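DTDP-glucose 4,6-dehydratase (Klebsiella pneumoniae, PDB 5U4Q) binds NAD in a Rossmann-type fold and probably catalyses the dehydration of dTDP-glucose to its 4-keto-6-deoxy derivative. Local coordinates at residues L24-M36 / L52-L64. Numbering follows the deposited sequence. Where two conformers were deposited one is given.
Sequences LNEGHNVVGIDNM and LAYPAFHFQQLDL. With NAD (nicotinamide-adenine-dinucleotide), chain C.
G32 and H58 sit at the middle of a parallel ladder between strands 29-34 and 57-61, G32 N giving its proton to H58 O (2.9 Å) while Q60 N returns one to G32 O. The F57 ring, whose CE1 comes 3.6 Å from G32 N, takes up the room a side chain would need at this position, which suits glycine. F57 and F59 both carry CG anti to the backbone N (chi1 -179° and 176°), which lays their rings along strand 29-34, F57 beside V30 CG1 and F59 with D34 CB at its edge. Helix 42-50, the crossover of this beta-alpha-beta unit, covers both rings through L49. On the face of V31, I33 and Q60, helix 67-77 packs instead.

L24, at the end of helix 14-25, packs against the turn that leads into strand 57-61: its CB stands over the centre of the Y54 ring in a CH-pi contact, 4.2 Å from the centroid, CD1 reaches F57 CB, and CD2 lies against the A56 backbone. A water joins N25 OD1 to Y54 OH.

At the C-terminal ends of the strands both segments meet the adenosine of NAD. D34 turns its carboxylate from F59 toward the ribose, OD1 taking O2B and OD2 taking O3B (2.7 Å), while M36 N donates to OD1 in an Asx turn and A12 N to OD2. N35 ND2 gives a nearly straight bond to D63 OD2 (3.0 Å, 171°), arriving above the carboxylate plane; D63 OD1 accepts from adenine N6A, and L64 N donates to N1A. An acidic residue ending the second Rossmann strand, its two oxygens engaged by the ribose hydroxyls, is consistent with selection of NAD over NADP, whose 2'-phosphate would probably be repelled here.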
# COMPACT_ATOMS: atom_id res chain seq x y z
N LEU A 24 6.26 -29.92 -7.21
CA LEU A 24 5.74 -31.30 -7.30
C LEU A 24 6.79 -32.23 -7.79
O LEU A 24 6.91 -33.38 -7.29
CB LEU A 24 4.49 -31.36 -8.18
CG LEU A 24 3.28 -30.70 -7.57
CD1 LEU A 24 2.21 -30.35 -8.59
CD2 LEU A 24 2.71 -31.55 -6.43
N ASN A 25 7.54 -31.82 -8.80
CA ASN A 25 8.61 -32.66 -9.35
C ASN A 25 9.79 -32.88 -8.38
O ASN A 25 10.60 -33.81 -8.57
CB ASN A 25 9.06 -32.14 -10.72
CG ASN A 25 8.06 -32.49 -11.82
OD1 ASN A 25 7.60 -33.62 -11.92
ND2 ASN A 25 7.79 -31.54 -12.70
N GLU A 26 9.90 -32.02 -7.36
CA GLU A 26 10.93 -32.17 -6.32
C GLU A 26 10.44 -33.08 -5.18
O GLU A 26 11.19 -33.33 -4.23
CB GLU A 26 11.33 -30.81 -5.75
CG GLU A 26 11.98 -29.89 -6.76
CD GLU A 26 13.36 -30.35 -7.23
OE1 GLU A 26 13.88 -29.78 -8.22
OE2 GLU A 26 13.94 -31.27 -6.62
N GLY A 27 9.21 -33.57 -5.28
CA GLY A 27 8.63 -34.45 -4.26
C GLY A 27 7.85 -33.82 -3.15
O GLY A 27 7.52 -34.49 -2.17
N HIS A 28 7.51 -32.53 -3.28
CA HIS A 28 6.79 -31.85 -2.21
C HIS A 28 5.28 -31.95 -2.39
O HIS A 28 4.78 -32.22 -3.47
CB HIS A 28 7.13 -30.36 -2.18
CG HIS A 28 8.58 -30.06 -2.04
ND1 HIS A 28 9.33 -30.48 -0.96
CD2 HIS A 28 9.41 -29.32 -2.81
CE1 HIS A 28 10.57 -30.04 -1.09
NE2 HIS A 28 10.64 -29.32 -2.20
N ASN A 29 4.56 -31.70 -1.29
CA ASN A 29 3.12 -31.60 -1.28
C ASN A 29 2.78 -30.15 -1.59
O ASN A 29 3.41 -29.23 -1.05
CB ASN A 29 2.58 -32.01 0.09
CG ASN A 29 2.82 -33.48 0.40
OD1 ASN A 29 2.70 -34.35 -0.47
ND2 ASN A 29 3.18 -33.77 1.64
N VAL A 30 1.84 -29.93 -2.49
CA VAL A 30 1.45 -28.59 -2.90
C VAL A 30 -0.04 -28.44 -2.94
O VAL A 30 -0.74 -29.30 -3.47
CB VAL A 30 1.98 -28.30 -4.33
CG1 VAL A 30 1.53 -26.93 -4.82
CG2 VAL A 30 3.49 -28.41 -4.36
N VAL A 31 -0.53 -27.35 -2.37
CA VAL A 31 -1.91 -26.95 -2.53
C VAL A 31 -1.86 -25.69 -3.39
O VAL A 31 -1.13 -24.74 -3.06
CB VAL A 31 -2.62 -26.65 -1.20
CG1 VAL A 31 -4.03 -26.13 -1.45
CG2 VAL A 31 -2.62 -27.91 -0.33
N GLY A 32 -2.60 -25.71 -4.47
CA GLY A 32 -2.71 -24.56 -5.38
C GLY A 32 -4.08 -23.95 -5.23
O GLY A 32 -5.07 -24.67 -5.08
N ILE A 33 -4.15 -22.61 -5.19
CA ILE A 33 -5.43 -21.92 -5.21
C ILE A 33 -5.44 -20.89 -6.33
O ILE A 33 -4.38 -20.37 -6.72
CB ILE A 33 -5.80 -21.28 -3.86
CG1 ILE A 33 -4.87 -20.12 -3.49
CG2 ILE A 33 -5.80 -22.33 -2.76
CD1 ILE A 33 -5.34 -19.32 -2.29
N ASP A 34 -6.63 -20.61 -6.87
CA ASP A 34 -6.81 -19.63 -7.91
C ASP A 34 -8.30 -19.38 -7.99
O ASP A 34 -9.07 -20.30 -7.73
CB ASP A 34 -6.26 -20.20 -9.22
CG ASP A 34 -5.93 -19.13 -10.22
OD1 ASP A 34 -6.87 -18.44 -10.71
OD2 ASP A 34 -4.71 -18.99 -10.53
N ASN A 35 -8.71 -18.18 -8.35
CA ASN A 35 -10.14 -17.92 -8.53
C ASN A 35 -10.61 -18.10 -9.96
O ASN A 35 -11.80 -17.87 -10.24
CB ASN A 35 -10.54 -16.56 -7.96
CG ASN A 35 -10.05 -15.38 -8.78
OD1 ASN A 35 -9.29 -15.53 -9.75
ND2 ASN A 35 -10.49 -14.19 -8.40
N MSE A 36 -9.71 -18.49 -10.86
CA MSE A 36 -10.04 -18.77 -12.27
C MSE A 36 -10.73 -17.59 -12.90
O MSE A 36 -11.68 -17.75 -13.66
CB MSE A 36 -10.91 -20.04 -12.37
CG MSE A 36 -10.32 -21.23 -11.63
SE MSE A 36 -8.54 -21.72 -12.31
CE MSE A 36 -9.03 -22.59 -13.98
N LEU A 52 -1.03 -30.09 -13.65
CA LEU A 52 -0.64 -30.24 -12.24
C LEU A 52 -1.30 -31.44 -11.59
O LEU A 52 -1.29 -31.55 -10.36
CB LEU A 52 -0.97 -28.99 -11.43
CG LEU A 52 -0.24 -27.71 -11.88
CD1 LEU A 52 -0.75 -26.54 -11.09
CD2 LEU A 52 1.26 -27.86 -11.70
N ALA A 53 -1.85 -32.35 -12.39
CA ALA A 53 -2.48 -33.57 -11.84
C ALA A 53 -1.39 -34.52 -11.34
O ALA A 53 -0.80 -35.27 -12.11
CB ALA A 53 -3.36 -34.26 -12.89
N TYR A 54 -1.10 -34.42 -10.06
CA TYR A 54 -0.14 -35.26 -9.38
C TYR A 54 -0.80 -35.66 -8.07
O TYR A 54 -1.57 -34.90 -7.50
CB TYR A 54 1.13 -34.47 -9.03
CG TYR A 54 2.06 -34.13 -10.18
CD1 TYR A 54 1.74 -33.13 -11.09
CD2 TYR A 54 3.29 -34.75 -10.32
CE1 TYR A 54 2.60 -32.79 -12.13
CE2 TYR A 54 4.16 -34.41 -11.34
CZ TYR A 54 3.81 -33.44 -12.24
OH TYR A 54 4.67 -33.12 -13.27
N PRO A 55 -0.44 -36.84 -7.53
CA PRO A 55 -1.06 -37.25 -6.28
C PRO A 55 -0.79 -36.29 -5.11
O PRO A 55 -1.63 -36.18 -4.20
CB PRO A 55 -0.47 -38.63 -6.01
CG PRO A 55 0.67 -38.78 -6.96
CD PRO A 55 0.44 -37.85 -8.10
N ALA A 56 0.36 -35.61 -5.13
CA ALA A 56 0.73 -34.67 -4.07
C ALA A 56 0.19 -33.24 -4.29
O ALA A 56 0.54 -32.34 -3.53
CB ALA A 56 2.22 -34.63 -3.94
N PHE A 57 -0.64 -33.06 -5.31
CA PHE A 57 -1.24 -31.76 -5.60
C PHE A 57 -2.72 -31.77 -5.33
O PHE A 57 -3.41 -32.73 -5.68
CB PHE A 57 -1.04 -31.37 -7.07
CG PHE A 57 -1.63 -30.03 -7.44
CD1 PHE A 57 -1.03 -28.87 -6.98
CD2 PHE A 57 -2.78 -29.93 -8.22
CE1 PHE A 57 -1.57 -27.63 -7.30
CE2 PHE A 57 -3.30 -28.69 -8.56
CZ PHE A 57 -2.70 -27.53 -8.08
N HIS A 58 -3.20 -30.70 -4.71
CA HIS A 58 -4.61 -30.47 -4.50
C HIS A 58 -4.92 -29.04 -4.88
O HIS A 58 -4.18 -28.14 -4.50
CB HIS A 58 -5.02 -30.70 -3.06
CG HIS A 58 -4.97 -32.14 -2.65
ND1 HIS A 58 -3.88 -32.69 -2.00
CD2 HIS A 58 -5.86 -33.14 -2.81
CE1 HIS A 58 -4.12 -33.97 -1.76
NE2 HIS A 58 -5.31 -34.27 -2.24
N PHE A 59 -6.01 -28.85 -5.61
CA PHE A 59 -6.44 -27.54 -6.03
C PHE A 59 -7.72 -27.13 -5.36
O PHE A 59 -8.64 -27.96 -5.18
CB PHE A 59 -6.67 -27.49 -7.54
CG PHE A 59 -7.21 -26.17 -8.02
CD1 PHE A 59 -6.39 -25.06 -8.05
CD2 PHE A 59 -8.53 -26.03 -8.39
CE1 PHE A 59 -6.87 -23.84 -8.46
CE2 PHE A 59 -9.02 -24.80 -8.80
CZ PHE A 59 -8.18 -23.71 -8.84
N GLN A 60 -7.80 -25.85 -4.98
CA GLN A 60 -9.04 -25.27 -4.43
C GLN A 60 -9.32 -23.95 -5.13
O GLN A 60 -8.45 -23.06 -5.16
CB GLN A 60 -8.93 -25.05 -2.92
CG GLN A 60 -8.71 -26.32 -2.11
CD GLN A 60 -8.71 -26.08 -0.61
OE1 GLN A 60 -9.13 -25.03 -0.13
NE2 GLN A 60 -8.25 -27.08 0.14
N GLN A 61 -10.51 -23.82 -5.73
CA GLN A 61 -10.91 -22.58 -6.35
C GLN A 61 -11.34 -21.71 -5.19
O GLN A 61 -12.31 -22.03 -4.46
CB GLN A 61 -12.03 -22.78 -7.37
CG GLN A 61 -12.40 -21.47 -8.03
CD GLN A 61 -13.33 -21.59 -9.21
OE1 GLN A 61 -13.47 -22.65 -9.81
NE2 GLN A 61 -13.94 -20.48 -9.59
N LEU A 62 -10.61 -20.63 -4.97
CA LEU A 62 -10.78 -19.79 -3.81
C LEU A 62 -10.31 -18.40 -4.15
O LEU A 62 -9.29 -18.24 -4.85
CB LEU A 62 -9.90 -20.34 -2.68
CG LEU A 62 -9.88 -19.69 -1.32
CD1 LEU A 62 -11.25 -19.72 -0.68
CD2 LEU A 62 -8.88 -20.43 -0.44
N ASP A 63 -11.05 -17.40 -3.68
CA ASP A 63 -10.68 -16.02 -3.86
C ASP A 63 -9.86 -15.56 -2.67
O ASP A 63 -10.18 -15.83 -1.52
CB ASP A 63 -11.91 -15.15 -4.01
CG ASP A 63 -11.61 -13.88 -4.76
OD1 ASP A 63 -10.84 -13.05 -4.23
OD2 ASP A 63 -12.13 -13.75 -5.91
N LEU A 64 -8.77 -14.84 -2.94
CA LEU A 64 -7.91 -14.28 -1.89
C LEU A 64 -8.68 -13.39 -0.90
O LEU A 64 -8.29 -13.30 0.27
CB LEU A 64 -6.80 -13.43 -2.50
CG LEU A 64 -5.73 -14.10 -3.34
CD1 LEU A 64 -4.88 -12.99 -3.92
CD2 LEU A 64 -4.90 -15.07 -2.49
PA NAD C . -1.32 -14.55 -14.13
O1A NAD C . -1.05 -15.53 -15.21
O2A NAD C . -2.45 -13.55 -14.25
O5B NAD C . -1.48 -15.39 -12.75
C5B NAD C . -2.07 -14.88 -11.56
C4B NAD C . -3.18 -15.83 -11.15
O4B NAD C . -3.76 -15.22 -9.98
C3B NAD C . -4.27 -15.99 -12.20
O3B NAD C . -4.44 -17.33 -12.69
C2B NAD C . -5.51 -15.43 -11.49
O2B NAD C . -6.72 -16.16 -11.80
C1B NAD C . -5.15 -15.48 -10.00
N9A NAD C . -5.86 -14.48 -9.19
C8A NAD C . -5.97 -13.15 -9.44
N7A NAD C . -6.71 -12.56 -8.50
C5A NAD C . -7.08 -13.52 -7.63
C6A NAD C . -7.93 -13.56 -6.42
N6A NAD C . -8.50 -12.47 -5.92
N1A NAD C . -8.07 -14.75 -5.83
C2A NAD C . -7.52 -15.87 -6.30
N3A NAD C . -6.76 -15.92 -7.42
C4A NAD C . -6.53 -14.76 -8.09
O3 NAD C . -0.03 -13.63 -13.83
PN NAD C . 1.49 -14.07 -13.54
O1N NAD C . 1.65 -15.52 -13.34
O2N NAD C . 2.30 -13.29 -14.58
O5D NAD C . 1.70 -13.30 -12.16
C5D NAD C . 2.10 -13.91 -10.93
C4D NAD C . 2.53 -12.77 -10.02
O4D NAD C . 3.77 -12.20 -10.50
C3D NAD C . 1.58 -11.59 -9.85
O3D NAD C . 1.61 -11.20 -8.47
C2D NAD C . 2.19 -10.48 -10.67
O2D NAD C . 1.90 -9.16 -10.16
C1D NAD C . 3.67 -10.79 -10.58
N1N NAD C . 4.42 -10.32 -11.77
C2N NAD C . 4.45 -11.00 -12.93
C3N NAD C . 5.17 -10.52 -14.04
C7N NAD C . 5.26 -11.24 -15.40
O7N NAD C . 6.05 -10.83 -16.25
N7N NAD C . 4.47 -12.28 -15.73
C4N NAD C . 5.83 -9.32 -13.94
C5N NAD C . 5.77 -8.62 -12.74
C6N NAD C . 5.04 -9.12 -11.66
O HOH W 1 6.63 -35.23 -14.14
O HOH W 2 -0.47 -33.72 -0.67
O HOH W 3 -1.51 -31.36 -1.50